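Local coordinates for predicted protein (Phaeodactylum tricornutum CCAP 1055/1, PDB 5Z5M) that probably converts 5-hydroxyisourate to (S)-allantoin through successive hydrolysis and decarboxylation steps, the last stages of urate degradation, at residues A[257-262]-A[289-294]. Sequence-based numbering, arbitrary orientation.
Sequences GTFTSG and SPWSFS
Thr-258 reaches Pro-290 with its methyl group: CG2 stands anti to the backbone N and meets CG of the proline at 3.7 Å, the two side chains crossing at about a right angle. Just before it, Gly-257 takes the positive phi (71°) of the C-prime residue in the Schellman motif that closes helix 249-256. Phe-259 offers a flat apolar ring to the indole rim, Phe-259 CD2 approaching Trp-291 CZ2 at 4.0 Å; CD2 lies at the indole edge, near its plane, whereas CZ2 meets the phenyl ring obliquely. The carbonyl O of Phe-259 receives a 2.7 Å hydrogen bond from a water O that in turn accepts one from Trp-291 NE1, in the indole plane. Tryptophan thus supplies both a wide apolar edge and an N-H. This joins the loop after the helix to the turn between antiparallel strands 281-289 and 292-296 of the transthyretin-like HIUase domain. Within the turn Ser-289 OG accepts from Trp-291 N at 3.1 Å, an ST turn. A leucine in place of Trp-291 would probably leave the bridging water without the N-H that donates to it, and open a gap beside Phe-259 and Ser-261. Further along, Thr-260 lays its CG2 3.9 Å from CB of Pro-290, whose compact apolar ring is met by the methyls of both threonines and by Phe-253 of the helix. Ser-261, small enough to sit at the indole rim, brings OG near the ring plane, 3.5 Å from CH2 of Trp-291.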
loop_
_atom_site.group_PDB
_atom_site.type_symbol
_atom_site.label_atom_id
_atom_site.label_comp_id
_atom_site.label_asym_id
_atom_site.label_seq_id
_atom_site.Cartn_x
_atom_site.Cartn_y
_atom_site.Cartn_z
ATOM N N GLY A 257 -19.189 12.977 4.564
ATOM C CA GLY A 257 -20.322 12.356 3.905
ATOM C C GLY A 257 -19.882 11.215 3.000
ATOM O O GLY A 257 -20.637 10.779 2.132
ATOM N N THR A 258 -18.656 10.733 3.194
ATOM C CA THR A 258 -18.133 9.620 2.393
ATOM C C THR A 258 -18.952 8.358 2.638
ATOM O O THR A 258 -19.293 8.036 3.778
ATOM C CB THR A 258 -16.640 9.341 2.705
ATOM O OG1 THR A 258 -15.890 10.550 2.564
ATOM C CG2 THR A 258 -16.067 8.292 1.757
ATOM N N PHE A 259 -19.299 7.653 1.569
ATOM C CA PHE A 259 -20.083 6.439 1.735
ATOM C C PHE A 259 -19.301 5.384 2.499
ATOM O O PHE A 259 -18.161 5.060 2.157
ATOM C CB PHE A 259 -20.529 5.858 0.398
ATOM C CG PHE A 259 -21.305 4.582 0.545
ATOM C CD1 PHE A 259 -22.623 4.608 0.977
ATOM C CD2 PHE A 259 -20.713 3.356 0.284
ATOM C CE1 PHE A 259 -23.344 3.435 1.130
ATOM C CE2 PHE A 259 -21.429 2.178 0.436
ATOM C CZ PHE A 259 -22.745 2.220 0.860
ATOM N N THR A 260 -19.928 4.881 3.555
ATOM C CA THR A 260 -19.428 3.739 4.306
ATOM C C THR A 260 -20.598 2.785 4.542
ATOM O O THR A 260 -21.759 3.186 4.457
ATOM C CB THR A 260 -18.802 4.161 5.653
ATOM O OG1 THR A 260 -19.744 4.946 6.397
ATOM C CG2 THR A 260 -17.539 4.987 5.433
ATOM N N SER A 261 -20.295 1.524 4.818
ATOM C CA SER A 261 -21.335 0.550 5.121
ATOM C C SER A 261 -21.974 0.870 6.471
ATOM O O SER A 261 -21.347 1.501 7.322
ATOM C CB SER A 261 -20.763 -0.870 5.118
ATOM O OG SER A 261 -20.244 -1.211 3.841
ATOM N N GLY A 262 -23.228 0.450 6.649
ATOM C CA GLY A 262 -23.948 0.659 7.898
ATOM C C GLY A 262 -23.124 0.205 9.085
ATOM O O GLY A 262 -22.974 0.934 10.060
ATOM N N SER A 289 -8.488 4.795 3.310
ATOM C CA SER A 289 -9.767 5.029 2.646
ATOM C C SER A 289 -10.796 4.254 3.472
ATOM O O SER A 289 -10.417 3.576 4.428
ATOM C CB SER A 289 -9.731 4.572 1.182
ATOM O OG SER A 289 -9.833 3.158 1.068
ATOM N N PRO A 290 -12.097 4.354 3.140
ATOM C CA PRO A 290 -13.021 3.515 3.913
ATOM C C PRO A 290 -12.787 2.011 3.730
ATOM O O PRO A 290 -13.332 1.212 4.502
ATOM C CB PRO A 290 -14.399 3.913 3.365
ATOM C CG PRO A 290 -14.214 5.297 2.880
ATOM C CD PRO A 290 -12.817 5.342 2.317
ATOM N N TRP A 291 -11.986 1.634 2.736
ATOM C CA TRP A 291 -11.890 0.234 2.327
ATOM C C TRP A 291 -10.466 -0.300 2.340
ATOM O O TRP A 291 -10.215 -1.426 1.910
ATOM C CB TRP A 291 -12.481 0.060 0.927
ATOM C CG TRP A 291 -13.782 0.784 0.749
ATOM C CD1 TRP A 291 -13.966 1.995 0.146
ATOM C CD2 TRP A 291 -15.079 0.353 1.188
ATOM N NE1 TRP A 291 -15.294 2.341 0.178
ATOM C CE2 TRP A 291 -15.999 1.349 0.812
ATOM C CE3 TRP A 291 -15.551 -0.780 1.859
ATOM C CZ2 TRP A 291 -17.363 1.250 1.086
ATOM C CZ3 TRP A 291 -16.913 -0.878 2.128
ATOM C CH2 TRP A 291 -17.797 0.131 1.745
ATOM N N SER A 292 -9.533 0.499 2.843
ATOM C CA SER A 292 -8.129 0.098 2.831
ATOM C C SER A 292 -7.307 0.958 3.763
ATOM O O SER A 292 -7.658 2.108 4.028
ATOM C CB SER A 292 -7.567 0.194 1.412
ATOM O OG SER A 292 -7.453 1.557 1.024
ATOM N N PHE A 293 -6.202 0.420 4.265
ATOM C CA PHE A 293 -5.257 1.277 4.942
ATOM C C PHE A 293 -3.866 0.667 4.942
ATOM O O PHE A 293 -3.689 -0.539 4.727
ATOM C CB PHE A 293 -5.725 1.616 6.372
ATOM C CG PHE A 293 -5.604 0.492 7.367
ATOM C CD1 PHE A 293 -4.476 0.372 8.161
ATOM C CD2 PHE A 293 -6.649 -0.390 7.568
ATOM C CE1 PHE A 293 -4.369 -0.640 9.099
ATOM C CE2 PHE A 293 -6.555 -1.402 8.512
ATOM C CZ PHE A 293 -5.411 -1.533 9.271
ATOM N N SER A 294 -2.879 1.526 5.155
ATOM C CA SER A 294 -1.493 1.085 5.186
ATOM C C SER A 294 -0.653 2.020 6.041
ATOM O O SER A 294 -1.038 3.155 6.330
ATOM C CB SER A 294 -0.914 1.007 3.771
ATOM O OG SER A 294 -0.959 2.268 3.129
HETATM O O HOH W 1 -16.785 4.814 -0.197
#